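Local atomic coordinates of anti-sigma-I factor RsgI3 (Clostridium thermocellum, PDB entry 6QE7), a protein that probably acts as the anti-sigma factor of SigI3, using an extracellular tandem of PA14 domains, the part in this structure, to bind pectin-type polysaccharides. Residues G200-R205 with L271-Q276; D173-F178 with K286-D291; Y62-V67 with V79-K84; I107-Y112 with A120-S125. All blocks are in the same frame, centred on the assembly; numbering follows the deposited sequence.

Contact 1. Residues G200-R205 with L271-Q276; sequences GKIDTR and LLWSSQ
The contact lies in the core of the second PA14 domain, a beta sandwich, where Trp273 of one sheet meets Ile202, Asp203 and Thr204 of the segment that carries part of strand 193-202 in the other. Trp273 supplies the reach. The backbones stay well apart, with 9.6 Å between Thr204 CA and Trp273 CA. The six-membered part of the indole bridges this gap. Its CG sits between the backbone N and the carbonyl carbon (chi1 62°), which sends the ring across to the other sheet. The outer edge of the ring meets the backbone carbonyl of Asp203. Trp273 CH2 is 3.4 Å from Asp203 O, and that oxygen lies in the ring plane. Thr204 and Ile202 approach the same end obliquely. Thr204 CA is 4.1 Å from Trp273 CZ3, and its methyl CG2 is 4.2 Å from CZ3. Ile202 slides past the ring, its tip CD1 4.1 Å from Trp273 CZ3. No hydrogen bond joins the segments. The polar groups bond outward: Trp273 NE1 to Glu281, Asp203 OD1 to Asn287, and Asp203 OD2 to Asn13 and (salt bridge) Arg18, both in the first PA14 domain. Around the contact, Ile202 also packs on Phe212 of strand 208-216, Ile256 of strand 254-263 and Leu288 of strand 288-289, while Trp273 meets the ring of Tyr210 on strand 208-216.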
loop_
_atom_site.group_PDB
_atom_site.type_symbol
_atom_site.label_atom_id
_atom_site.label_comp_id
_atom_site.label_asym_id
_atom_site.label_seq_id
_atom_site.Cartn_x
_atom_site.Cartn_y
_atom_site.Cartn_z
ATOM N N GLY A 200 -10.528 4.806 -3.902
ATOM C CA GLY A 200 -9.653 3.755 -3.413
ATOM C C GLY A 200 -8.194 4.104 -3.593
ATOM O O GLY A 200 -7.806 5.230 -3.291
ATOM N N LYS A 201 -7.453 3.100 -4.029
ATOM C CA LYS A 201 -6.011 3.117 -4.192
ATOM C C LYS A 201 -5.709 2.528 -5.552
ATOM O O LYS A 201 -6.433 1.605 -5.991
ATOM C CB LYS A 201 -5.231 2.263 -3.167
ATOM C CG LYS A 201 -5.546 2.443 -1.702
ATOM C CD LYS A 201 -4.994 3.712 -1.133
ATOM C CE LYS A 201 -5.246 3.889 0.347
ATOM N NZ LYS A 201 -4.294 4.906 0.868
ATOM N N ILE A 202 -4.628 3.068 -6.111
ATOM C CA ILE A 202 -3.977 2.665 -7.377
ATOM C C ILE A 202 -2.451 2.520 -7.173
ATOM O O ILE A 202 -1.918 3.203 -6.279
ATOM C CB ILE A 202 -4.365 3.677 -8.446
ATOM C CG1 ILE A 202 -4.055 3.128 -9.830
ATOM C CG2 ILE A 202 -3.809 5.085 -8.238
ATOM C CD1 ILE A 202 -4.541 4.004 -10.937
ATOM N N ASP A 203 -1.820 1.543 -7.850
ATOM C CA ASP A 203 -0.350 1.450 -7.970
ATOM C C ASP A 203 -0.029 1.137 -9.414
ATOM O O ASP A 203 -0.923 0.817 -10.234
ATOM C CB ASP A 203 0.321 0.469 -7.001
ATOM C CG ASP A 203 -0.141 -0.965 -7.107
ATOM O OD1 ASP A 203 -0.731 -1.331 -8.147
ATOM O OD2 ASP A 203 -0.061 -1.669 -6.065
ATOM N N THR A 204 1.189 1.434 -9.727
ATOM C CA THR A 204 1.682 1.534 -11.118
ATOM C C THR A 204 2.685 0.411 -11.298
ATOM O O THR A 204 3.242 -0.047 -10.294
ATOM C CB THR A 204 2.337 2.879 -11.403
ATOM O OG1 THR A 204 3.545 2.964 -10.628
ATOM C CG2 THR A 204 1.431 4.039 -11.067
ATOM N N ARG A 205 3.008 0.122 -12.542
ATOM C CA ARG A 205 4.110 -0.798 -12.908
ATOM C C ARG A 205 5.428 -0.008 -12.906
ATOM O O ARG A 205 6.468 -0.615 -12.721
ATOM C CB ARG A 205 3.808 -1.423 -14.279
ATOM C CG ARG A 205 2.738 -2.505 -14.269
ATOM C CD ARG A 205 2.491 -3.165 -15.649
ATOM N NE ARG A 205 3.778 -3.686 -16.136
ATOM C CZ ARG A 205 4.337 -4.822 -15.771
ATOM N NH1 ARG A 205 3.703 -5.644 -14.957
ATOM N NH2 ARG A 205 5.518 -5.145 -16.251
ATOM N N LEU A 271 -11.726 4.794 -17.613
ATOM C CA LEU A 271 -10.477 5.435 -17.075
ATOM C C LEU A 271 -9.323 4.628 -17.636
ATOM O O LEU A 271 -9.334 3.378 -17.484
ATOM C CB LEU A 271 -10.465 5.488 -15.533
ATOM C CG LEU A 271 -9.200 6.054 -14.881
ATOM C CD1 LEU A 271 -9.104 7.564 -15.092
ATOM C CD2 LEU A 271 -9.141 5.717 -13.425
ATOM N N LEU A 272 -8.485 5.299 -18.413
ATOM C CA LEU A 272 -7.298 4.698 -19.034
ATOM C C LEU A 272 -6.058 5.316 -18.409
ATOM O O LEU A 272 -6.150 6.454 -17.963
ATOM C CB LEU A 272 -7.352 5.010 -20.526
ATOM C CG LEU A 272 -8.651 4.512 -21.170
ATOM C CD1 LEU A 272 -9.585 5.675 -21.490
ATOM C CD2 LEU A 272 -8.349 3.666 -22.400
ATOM N N TRP A 273 -4.935 4.640 -18.544
ATOM C CA TRP A 273 -3.611 5.232 -18.274
ATOM C C TRP A 273 -2.619 4.910 -19.398
ATOM O O TRP A 273 -2.789 3.928 -20.204
ATOM C CB TRP A 273 -3.055 4.797 -16.902
ATOM C CG TRP A 273 -2.810 3.318 -16.722
ATOM C CD1 TRP A 273 -2.954 2.306 -17.625
ATOM C CD2 TRP A 273 -2.401 2.681 -15.504
ATOM N NE1 TRP A 273 -2.617 1.121 -17.061
ATOM C CE2 TRP A 273 -2.313 1.312 -15.757
ATOM C CE3 TRP A 273 -2.065 3.154 -14.244
ATOM C CZ2 TRP A 273 -1.899 0.404 -14.803
ATOM C CZ3 TRP A 273 -1.690 2.252 -13.280
ATOM C CH2 TRP A 273 -1.624 0.902 -13.553
ATOM N N SER A 274 -1.568 5.701 -19.383
ATOM C CA SER A 274 -0.443 5.546 -20.311
ATOM C C SER A 274 0.794 6.128 -19.658
ATOM O O SER A 274 0.669 7.060 -18.782
ATOM C CB SER A 274 -0.788 6.225 -21.642
ATOM O OG SER A 274 -0.752 7.655 -21.536
ATOM N N SER A 275 1.951 5.738 -20.156
ATOM C CA SER A 275 3.228 6.349 -19.727
ATOM C C SER A 275 4.292 5.920 -20.711
ATOM O O SER A 275 3.938 5.162 -21.599
ATOM C CB SER A 275 3.574 6.003 -18.319
ATOM O OG SER A 275 4.066 4.682 -18.206
ATOM N N GLN A 276 5.530 6.374 -20.547
ATOM C CA GLN A 276 6.529 6.038 -21.579
ATOM C C GLN A 276 6.617 4.508 -21.721
ATOM O O GLN A 276 6.798 4.048 -22.812
ATOM C CB GLN A 276 7.932 6.515 -21.251
ATOM C CG GLN A 276 8.884 5.756 -22.155
ATOM C CD GLN A 276 10.198 6.441 -22.312
ATOM O OE1 GLN A 276 10.502 7.402 -21.594
ATOM N NE2 GLN A 276 10.967 5.907 -23.250
#

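Contact 2. Residues D173-F178 with K286-D291; sequences DDAINF and KNLFAD
Asp174 and Ala175 touch Leu288 where the C-terminal strand of the second PA14 domain, a beta sandwich, meets the link between its two sheets. The first segment starts at Asp173, the last residue of strand 167-173. The chain then leaves that sheet. Asp174 turns its side chain away from Leu288 and offers its backbone instead, with Asp174 O 4.3 Å from Leu288 CD1. The same carbonyl oxygen takes a hydrogen bond from Ser285, just before the second segment. Ala175 follows as the main partner, a small residue placed beside the leucine tip. Beyond Ile176 the chain enters the other sheet at Asn177 and Phe178. Leu288 therefore packs against the crossing between the sheets. Its CG lies anti to the carbonyl carbon (chi1 -64°), which directs CD1 at Ala175. Its own strand, 288-289, runs antiparallel to strand 193-202, and its side chain also touches Ile202 and Leu154. The contact is small and apolar, with no hydrogen bond between the segments. One methyl does the touching: Leu288 CD1 lies 4.1 Å from Ala175 CA and 4.4 Å from Ala175 CB.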
loop_
_atom_site.group_PDB
_atom_site.type_symbol
_atom_site.label_atom_id
_atom_site.label_comp_id
_atom_site.label_asym_id
_atom_site.label_seq_id
_atom_site.Cartn_x
_atom_site.Cartn_y
_atom_site.Cartn_z
ATOM N N ASP A 173 -16.811 -1.879 -7.901
ATOM C CA ASP A 173 -16.653 -2.007 -9.369
ATOM C C ASP A 173 -15.227 -2.534 -9.605
ATOM O O ASP A 173 -14.267 -2.064 -8.922
ATOM C CB ASP A 173 -17.000 -0.664 -10.002
ATOM C CG ASP A 173 -18.495 -0.330 -9.970
ATOM O OD1 ASP A 173 -19.273 -1.244 -9.769
ATOM O OD2 ASP A 173 -18.871 0.866 -10.132
ATOM N N ASP A 174 -15.074 -3.540 -10.444
ATOM C CA ASP A 174 -13.768 -4.165 -10.759
ATOM C C ASP A 174 -12.852 -3.143 -11.431
ATOM O O ASP A 174 -11.642 -3.226 -11.310
ATOM C CB ASP A 174 -13.962 -5.382 -11.661
ATOM C CG ASP A 174 -14.642 -6.507 -10.917
ATOM O OD1 ASP A 174 -14.849 -6.371 -9.661
ATOM O OD2 ASP A 174 -14.982 -7.510 -11.588
ATOM N N ALA A 175 -13.419 -2.225 -12.182
ATOM C CA ALA A 175 -12.640 -1.224 -12.923
ATOM C C ALA A 175 -13.593 -0.135 -13.383
ATOM O O ALA A 175 -14.830 -0.264 -13.170
ATOM C CB ALA A 175 -11.951 -1.879 -14.086
ATOM N N ILE A 176 -13.036 0.925 -13.928
ATOM C CA ILE A 176 -13.873 2.032 -14.437
ATOM C C ILE A 176 -13.865 1.861 -15.948
ATOM O O ILE A 176 -12.950 2.371 -16.635
ATOM C CB ILE A 176 -13.409 3.408 -13.955
ATOM C CG1 ILE A 176 -13.313 3.476 -12.428
ATOM C CG2 ILE A 176 -14.345 4.504 -14.510
ATOM C CD1 ILE A 176 -12.882 4.800 -11.923
ATOM N N ASN A 177 -14.827 1.080 -16.412
ATOM C CA ASN A 177 -14.934 0.694 -17.831
ATOM C C ASN A 177 -16.388 0.373 -18.155
ATOM O O ASN A 177 -16.747 -0.826 -18.142
ATOM C CB ASN A 177 -14.074 -0.536 -18.117
ATOM C CG ASN A 177 -13.917 -0.761 -19.604
ATOM O OD1 ASN A 177 -14.360 0.062 -20.421
ATOM N ND2 ASN A 177 -13.364 -1.909 -19.950
ATOM N N PHE A 178 -17.208 1.394 -18.302
ATOM C CA PHE A 178 -18.679 1.229 -18.386
ATOM C C PHE A 178 -19.193 1.898 -19.656
ATOM O O PHE A 178 -18.827 3.061 -19.987
ATOM C CB PHE A 178 -19.354 1.760 -17.127
ATOM C CG PHE A 178 -19.120 0.915 -15.903
ATOM C CD1 PHE A 178 -19.744 -0.311 -15.759
ATOM C CD2 PHE A 178 -18.243 1.335 -14.898
ATOM C CE1 PHE A 178 -19.590 -1.052 -14.604
ATOM C CE2 PHE A 178 -18.049 0.576 -13.753
ATOM C CZ PHE A 178 -18.700 -0.634 -13.627
ATOM N N LYS A 286 -6.464 -5.217 -11.418
ATOM C CA LYS A 286 -5.341 -5.675 -10.538
ATOM C C LYS A 286 -4.503 -4.481 -10.027
ATOM O O LYS A 286 -3.610 -4.707 -9.166
ATOM C CB LYS A 286 -4.517 -6.741 -11.258
ATOM C CG LYS A 286 -3.580 -6.202 -12.312
ATOM C CD LYS A 286 -2.857 -7.315 -13.040
ATOM C CE LYS A 286 -3.721 -7.836 -14.169
ATOM N NZ LYS A 286 -3.387 -9.245 -14.492
ATOM N N ASN A 287 -4.737 -3.247 -10.493
ATOM C CA ASN A 287 -3.965 -2.098 -9.981
ATOM C C ASN A 287 -4.828 -1.199 -9.118
ATOM O O ASN A 287 -4.329 -0.087 -8.790
ATOM C CB ASN A 287 -3.314 -1.317 -11.107
ATOM C CG ASN A 287 -2.223 -2.127 -11.755
ATOM O OD1 ASN A 287 -2.509 -2.783 -12.740
ATOM N ND2 ASN A 287 -1.000 -2.098 -11.212
ATOM N N LEU A 288 -6.074 -1.609 -8.865
ATOM C CA LEU A 288 -7.095 -0.759 -8.230
ATOM C C LEU A 288 -7.458 -1.496 -6.956
ATOM O O LEU A 288 -7.457 -2.754 -6.961
ATOM C CB LEU A 288 -8.284 -0.518 -9.192
ATOM C CG LEU A 288 -7.944 0.266 -10.465
ATOM C CD1 LEU A 288 -9.080 0.244 -11.491
ATOM C CD2 LEU A 288 -7.557 1.691 -10.153
ATOM N N PHE A 289 -7.551 -0.766 -5.879
ATOM C CA PHE A 289 -7.817 -1.375 -4.567
ATOM C C PHE A 289 -8.951 -0.655 -3.901
ATOM O O PHE A 289 -8.907 0.559 -3.865
ATOM C CB PHE A 289 -6.586 -1.344 -3.661
ATOM C CG PHE A 289 -5.441 -2.126 -4.256
ATOM C CD1 PHE A 289 -4.583 -1.532 -5.187
ATOM C CD2 PHE A 289 -5.270 -3.485 -3.961
ATOM C CE1 PHE A 289 -3.562 -2.268 -5.791
ATOM C CE2 PHE A 289 -4.251 -4.219 -4.558
ATOM C CZ PHE A 289 -3.405 -3.613 -5.470
ATOM N N ALA A 290 -9.852 -1.420 -3.295
ATOM C CA ALA A 290 -11.143 -0.856 -2.864
ATOM C C ALA A 290 -10.955 -0.209 -1.505
ATOM O O ALA A 290 -11.762 0.676 -1.195
ATOM C CB ALA A 290 -12.235 -1.895 -2.845
ATOM N N ASP A 291 -9.956 -0.646 -0.743
ATOM C CA ASP A 291 -9.595 -0.116 0.604
ATOM C C ASP A 291 -10.727 -0.458 1.602
ATOM O O ASP A 291 -11.270 -1.586 1.682
ATOM C CB ASP A 291 -9.206 1.370 0.527
ATOM C CG ASP A 291 -8.528 1.889 1.809
ATOM O OD1 ASP A 291 -8.681 1.261 2.887
ATOM O OD2 ASP A 291 -7.875 2.928 1.749
ATOM O OXT ASP A 291 -11.147 0.400 2.389
#

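Contact 3. Residues Y62-V67 with V79-K84; sequences YTFYTV and VLLIDK
Ile82 packs on Thr66 and Phe64 between the two sheets of the first PA14 domain. The strands 62-67 and 79-84 run in nearly the same direction, 30° apart, with their axes 8.3 Å from each other. From CB, which points toward the other strand, Ile82 splits into two branches. The short branch ends at Ile82 CG2, 4.1 Å from Thr66 OG1. The long branch runs through CG1, which lies beside the backbone N (chi1 -53°), to CD1. This tip meets the end of Thr66 head-on. Ile82 CD1 is 3.8 Å from Thr66 CG2 and 3.9 Å from Thr66 OG1. Ile82 CD1 also comes within 4.1 Å of Phe64 O. Leu81 adds a second point of contact. Leu81 CD1 reaches the Phe64 ring obliquely, 4.1 Å from Phe64 CD1. Two successive residues can face inward because Leu81 and Ile82 form a classic beta bulge opposite Leu74 of strand 72-76. Phe64 also packs on Leu74, and Thr66 on Val72 and Leu122. No hydrogen bond crosses between the segments. The chemistry implies van der Waals packing alone between the segments: methyl groups, one ring, a hydroxyl and a carbonyl meet, while backbone hydrogen bonds hold each strand within its own sheet.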
loop_
_atom_site.group_PDB
_atom_site.type_symbol
_atom_site.label_atom_id
_atom_site.label_comp_id
_atom_site.label_asym_id
_atom_site.label_seq_id
_atom_site.Cartn_x
_atom_site.Cartn_y
_atom_site.Cartn_z
ATOM N N TYR A 62 20.555 -1.354 26.892
ATOM C CA TYR A 62 20.675 -2.106 25.620
ATOM C C TYR A 62 20.917 -1.133 24.489
ATOM O O TYR A 62 20.374 -0.018 24.476
ATOM C CB TYR A 62 19.465 -2.994 25.380
ATOM C CG TYR A 62 19.507 -4.287 26.144
ATOM C CD1 TYR A 62 18.962 -4.388 27.419
ATOM C CD2 TYR A 62 20.119 -5.407 25.591
ATOM C CE1 TYR A 62 18.995 -5.588 28.108
ATOM C CE2 TYR A 62 20.199 -6.594 26.287
ATOM C CZ TYR A 62 19.608 -6.692 27.533
ATOM O OH TYR A 62 19.663 -7.874 28.198
ATOM N N THR A 63 21.756 -1.553 23.557
ATOM C CA THR A 63 21.863 -0.992 22.198
ATOM C C THR A 63 21.127 -1.973 21.277
ATOM O O THR A 63 21.437 -3.182 21.355
ATOM C CB THR A 63 23.325 -0.707 21.836
ATOM O OG1 THR A 63 23.872 0.124 22.863
ATOM C CG2 THR A 63 23.511 -0.086 20.456
ATOM N N PHE A 64 20.124 -1.506 20.518
ATOM C CA PHE A 64 19.559 -2.204 19.330
ATOM C C PHE A 64 20.253 -1.681 18.078
ATOM O O PHE A 64 20.613 -0.447 17.926
ATOM C CB PHE A 64 18.056 -1.997 19.213
ATOM C CG PHE A 64 17.370 -2.719 20.298
ATOM C CD1 PHE A 64 17.369 -2.203 21.581
ATOM C CD2 PHE A 64 16.857 -3.969 20.091
ATOM C CE1 PHE A 64 16.746 -2.886 22.605
ATOM C CE2 PHE A 64 16.207 -4.632 21.112
ATOM C CZ PHE A 64 16.168 -4.099 22.369
ATOM N N TYR A 65 20.566 -2.631 17.209
ATOM C CA TYR A 65 21.162 -2.349 15.880
ATOM C C TYR A 65 20.301 -3.024 14.803
ATOM O O TYR A 65 19.865 -4.169 14.982
ATOM C CB TYR A 65 22.569 -2.907 15.704
ATOM C CG TYR A 65 23.499 -2.803 16.887
ATOM C CD1 TYR A 65 23.301 -3.546 18.054
ATOM C CD2 TYR A 65 24.590 -1.952 16.827
ATOM C CE1 TYR A 65 24.209 -3.459 19.108
ATOM C CE2 TYR A 65 25.485 -1.845 17.881
ATOM C CZ TYR A 65 25.290 -2.599 19.026
ATOM O OH TYR A 65 26.184 -2.422 20.062
ATOM N N THR A 66 20.152 -2.315 13.686
ATOM C CA THR A 66 19.541 -2.789 12.433
ATOM C C THR A 66 20.631 -2.670 11.384
ATOM O O THR A 66 21.374 -1.717 11.395
ATOM C CB THR A 66 18.277 -1.997 12.090
ATOM O OG1 THR A 66 18.623 -0.626 11.849
ATOM C CG2 THR A 66 17.224 -2.060 13.170
ATOM N N VAL A 67 20.782 -3.694 10.568
ATOM C CA VAL A 67 21.591 -3.559 9.337
ATOM C C VAL A 67 20.628 -3.937 8.212
ATOM O O VAL A 67 20.202 -5.100 8.187
ATOM C CB VAL A 67 22.837 -4.483 9.359
ATOM C CG1 VAL A 67 23.717 -4.218 8.160
ATOM C CG2 VAL A 67 23.634 -4.294 10.626
ATOM N N VAL A 79 8.822 3.159 21.927
ATOM C CA VAL A 79 9.749 4.252 21.600
ATOM C C VAL A 79 10.250 4.012 20.182
ATOM O O VAL A 79 10.683 2.886 19.874
ATOM C CB VAL A 79 10.907 4.353 22.613
ATOM C CG1 VAL A 79 11.828 5.438 22.211
ATOM C CG2 VAL A 79 10.409 4.515 24.049
ATOM N N LEU A 80 10.201 5.036 19.345
ATOM C CA LEU A 80 10.823 4.927 17.997
ATOM C C LEU A 80 12.322 5.173 18.172
ATOM O O LEU A 80 12.698 6.326 18.325
ATOM C CB LEU A 80 10.169 5.937 17.054
ATOM C CG LEU A 80 10.740 6.026 15.641
ATOM C CD1 LEU A 80 10.607 4.709 14.926
ATOM C CD2 LEU A 80 9.994 7.096 14.825
ATOM N N LEU A 81 13.143 4.116 18.152
ATOM C CA LEU A 81 14.601 4.218 18.434
ATOM C C LEU A 81 15.344 4.551 17.137
ATOM O O LEU A 81 16.269 5.322 17.236
ATOM C CB LEU A 81 15.086 2.860 18.963
ATOM C CG LEU A 81 14.602 2.509 20.368
ATOM C CD1 LEU A 81 15.128 1.159 20.804
ATOM C CD2 LEU A 81 14.995 3.611 21.317
ATOM N N ILE A 82 14.965 3.915 16.002
ATOM C CA ILE A 82 15.609 4.071 14.673
ATOM C C ILE A 82 14.564 4.384 13.607
ATOM O O ILE A 82 13.552 3.651 13.486
ATOM C CB ILE A 82 16.427 2.831 14.321
ATOM C CG1 ILE A 82 17.408 2.463 15.422
ATOM C CG2 ILE A 82 17.179 3.060 13.036
ATOM C CD1 ILE A 82 17.846 1.018 15.342
ATOM N N ASP A 83 14.829 5.476 12.908
ATOM C CA ASP A 83 13.955 6.063 11.868
ATOM C C ASP A 83 14.862 6.357 10.691
ATOM O O ASP A 83 15.372 7.441 10.599
ATOM C CB ASP A 83 13.211 7.308 12.341
ATOM C CG ASP A 83 12.096 7.724 11.389
ATOM O OD1 ASP A 83 11.972 7.125 10.343
ATOM O OD2 ASP A 83 11.368 8.644 11.710
ATOM N N LYS A 84 15.010 5.392 9.797
ATOM C CA LYS A 84 15.888 5.553 8.623
ATOM C C LYS A 84 15.176 4.994 7.403
ATOM O O LYS A 84 15.675 3.976 6.828
ATOM C CB LYS A 84 17.204 4.841 8.879
ATOM C CG LYS A 84 18.052 5.491 9.944
ATOM C CD LYS A 84 18.408 6.910 9.658
ATOM C CE LYS A 84 19.240 7.421 10.818
ATOM N NZ LYS A 84 20.029 8.570 10.385
#

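Contact 4. Residues I107-Y112 with A120-S125; sequences IKMEYY and AKLMWS
Ala120 presses its methyl bump onto one face of the Tyr111 ring. Its CB lies 4.1 Å from the ring centroid and 24° off the ring normal, a CH-pi contact shifted toward the rim at Tyr111 CD1. The small alanine lets the flat ring lie close to the strand. Next along, Met109 fills the dip between Ala120 and Leu122. Its chain is fully extended, starting with CG anti to the backbone N (chi1 174°), and it slides past Leu122. The sulfur sits beside the base of that leucine, with Met109 SD 4.0 Å from Leu122 CB. The terminal methyl goes further: Met109 CE lies 4.2 Å from Lys121 O, and it also touches Ala120 CB. At the other end two bumps meet tip to tip, Ile107 CD1 and Leu122 CD2, 3.9 Å apart. Trp50 of strand 46-51 and Leu74 of strand 72-76 border this core. Tyr111 OH is hydrogen-bonded to the backbone oxygen of Asp69, a calcium ligand, which ties the ring to the metal site. The axes of 107-112 and 120-125 come within 9.2 Å and run roughly antiparallel, at 154°. Apolar side chains packed between facing sheets in this way are typical of a beta sandwich, here the first PA14 domain.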
loop_
_atom_site.group_PDB
_atom_site.type_symbol
_atom_site.label_atom_id
_atom_site.label_comp_id
_atom_site.label_asym_id
_atom_site.label_seq_id
_atom_site.Cartn_x
_atom_site.Cartn_y
_atom_site.Cartn_z
ATOM N N ILE A 107 8.047 -4.924 20.482
ATOM C CA ILE A 107 9.029 -4.619 19.432
ATOM C C ILE A 107 8.303 -4.656 18.070
ATOM O O ILE A 107 7.350 -5.403 17.872
ATOM C CB ILE A 107 10.239 -5.539 19.559
ATOM C CG1 ILE A 107 11.320 -5.102 18.580
ATOM C CG2 ILE A 107 9.829 -6.988 19.333
ATOM C CD1 ILE A 107 12.709 -5.535 18.959
ATOM N N LYS A 108 8.601 -3.661 17.240
ATOM C CA LYS A 108 8.094 -3.603 15.880
ATOM C C LYS A 108 9.229 -3.095 15.019
ATOM O O LYS A 108 9.837 -2.081 15.343
ATOM C CB LYS A 108 6.886 -2.677 15.780
ATOM C CG LYS A 108 6.505 -2.374 14.328
ATOM C CD LYS A 108 5.155 -1.712 14.246
ATOM C CE LYS A 108 5.085 -0.407 15.055
ATOM N NZ LYS A 108 3.781 0.260 14.834
ATOM N N MET A 109 9.546 -3.862 13.992
ATOM C CA MET A 109 10.545 -3.472 13.025
ATOM C C MET A 109 9.868 -3.498 11.665
ATOM O O MET A 109 9.342 -4.541 11.291
ATOM C CB MET A 109 11.746 -4.413 13.084
ATOM C CG MET A 109 12.718 -4.123 12.002
ATOM S SD MET A 109 14.314 -4.983 12.329
ATOM C CE MET A 109 15.197 -4.719 10.789
ATOM N N GLU A 110 9.902 -2.343 10.987
ATOM C CA GLU A 110 9.386 -2.148 9.608
ATOM C C GLU A 110 10.595 -2.024 8.724
ATOM O O GLU A 110 11.589 -1.434 9.148
ATOM C CB GLU A 110 8.456 -0.924 9.540
ATOM C CG GLU A 110 7.145 -1.230 10.234
ATOM C CD GLU A 110 6.119 -0.098 10.243
ATOM O OE1 GLU A 110 6.447 0.972 9.824
ATOM O OE2 GLU A 110 4.994 -0.366 10.586
ATOM N N TYR A 111 10.518 -2.666 7.567
ATOM C CA TYR A 111 11.642 -2.806 6.641
ATOM C C TYR A 111 11.091 -2.611 5.243
ATOM O O TYR A 111 9.965 -3.115 5.008
ATOM C CB TYR A 111 12.245 -4.216 6.838
ATOM C CG TYR A 111 13.041 -4.624 5.634
ATOM C CD1 TYR A 111 14.315 -4.139 5.436
ATOM C CD2 TYR A 111 12.454 -5.353 4.628
ATOM C CE1 TYR A 111 15.026 -4.399 4.286
ATOM C CE2 TYR A 111 13.152 -5.635 3.477
ATOM C CZ TYR A 111 14.423 -5.149 3.302
ATOM O OH TYR A 111 15.089 -5.453 2.171
ATOM N N TYR A 112 11.885 -2.091 4.298
ATOM C CA TYR A 112 11.497 -2.239 2.888
ATOM C C TYR A 112 12.769 -2.322 2.044
ATOM O O TYR A 112 13.869 -1.943 2.449
ATOM C CB TYR A 112 10.607 -1.082 2.448
ATOM C CG TYR A 112 11.364 0.174 2.090
ATOM C CD1 TYR A 112 11.746 1.095 3.045
ATOM C CD2 TYR A 112 11.666 0.474 0.766
ATOM C CE1 TYR A 112 12.428 2.269 2.706
ATOM C CE2 TYR A 112 12.298 1.661 0.401
ATOM C CZ TYR A 112 12.678 2.581 1.371
ATOM O OH TYR A 112 13.390 3.677 1.000
ATOM N N ALA A 120 18.017 -7.691 5.907
ATOM C CA ALA A 120 17.486 -7.153 7.174
ATOM C C ALA A 120 17.993 -8.023 8.323
ATOM O O ALA A 120 17.731 -9.269 8.352
ATOM C CB ALA A 120 15.980 -7.077 7.150
ATOM N N LYS A 121 18.600 -7.354 9.273
ATOM C CA LYS A 121 19.197 -7.964 10.489
ATOM C C LYS A 121 18.968 -7.060 11.676
ATOM O O LYS A 121 19.191 -5.799 11.519
ATOM C CB LYS A 121 20.709 -8.080 10.338
ATOM C CG LYS A 121 21.106 -8.961 9.172
ATOM C CD LYS A 121 22.562 -9.016 8.849
ATOM C CE LYS A 121 22.706 -9.752 7.538
ATOM N NZ LYS A 121 23.997 -10.446 7.461
ATOM N N LEU A 122 18.559 -7.679 12.779
ATOM C CA LEU A 122 18.318 -6.995 14.069
ATOM C C LEU A 122 19.256 -7.589 15.125
ATOM O O LEU A 122 19.122 -8.771 15.400
ATOM C CB LEU A 122 16.856 -7.191 14.473
ATOM C CG LEU A 122 16.471 -6.628 15.834
ATOM C CD1 LEU A 122 16.645 -5.137 15.858
ATOM C CD2 LEU A 122 15.042 -6.979 16.198
ATOM N N MET A 123 20.082 -6.760 15.748
ATOM C CA MET A 123 21.067 -7.175 16.760
ATOM C C MET A 123 20.850 -6.385 18.047
ATOM O O MET A 123 20.027 -5.466 18.080
ATOM C CB MET A 123 22.466 -6.938 16.198
ATOM C CG MET A 123 22.661 -7.660 14.916
ATOM S SD MET A 123 24.283 -7.575 14.320
ATOM C CE MET A 123 24.475 -5.892 13.765
ATOM N N TRP A 124 21.478 -6.813 19.131
ATOM C CA TRP A 124 21.468 -6.091 20.412
ATOM C C TRP A 124 22.793 -6.359 21.136
ATOM O O TRP A 124 23.430 -7.322 20.829
ATOM C CB TRP A 124 20.288 -6.441 21.310
ATOM C CG TRP A 124 20.253 -7.812 21.881
ATOM C CD1 TRP A 124 21.097 -8.851 21.604
ATOM C CD2 TRP A 124 19.200 -8.339 22.684
ATOM N NE1 TRP A 124 20.627 -9.988 22.187
ATOM C CE2 TRP A 124 19.498 -9.694 22.901
ATOM C CE3 TRP A 124 18.096 -7.789 23.314
ATOM C CZ2 TRP A 124 18.723 -10.499 23.712
ATOM C CZ3 TRP A 124 17.320 -8.592 24.118
ATOM C CH2 TRP A 124 17.626 -9.942 24.297
ATOM N N SER A 125 23.126 -5.497 22.071
ATOM C CA SER A 125 24.343 -5.506 22.901
ATOM C C SER A 125 23.987 -4.812 24.210
ATOM O O SER A 125 22.924 -4.099 24.257
ATOM C CB SER A 125 25.509 -4.883 22.173
ATOM O OG SER A 125 25.420 -3.473 22.169
#

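In the fold
The contacts form two groups, one in each PA14 domain. Contacts 3 and 4 come first along the chain, in series, with centres about 7 Å apart in the first domain. Strands 60-69 and 119-125 are neighbours in one sheet and connect them. Contacts 1 and 2 lie in the second domain, centres about 11 Å apart. Contact 1 is nested within the loop that contact 2 closes, and the two share strand pairs in both sheets. Centres in different domains are about 33 to 39 Å apart, on opposite sides of the chain's centre, without touching. Each PA14 unit of the dyad thus has its own intersheet core, though Asp203 and Lys286 also bond to the first domain.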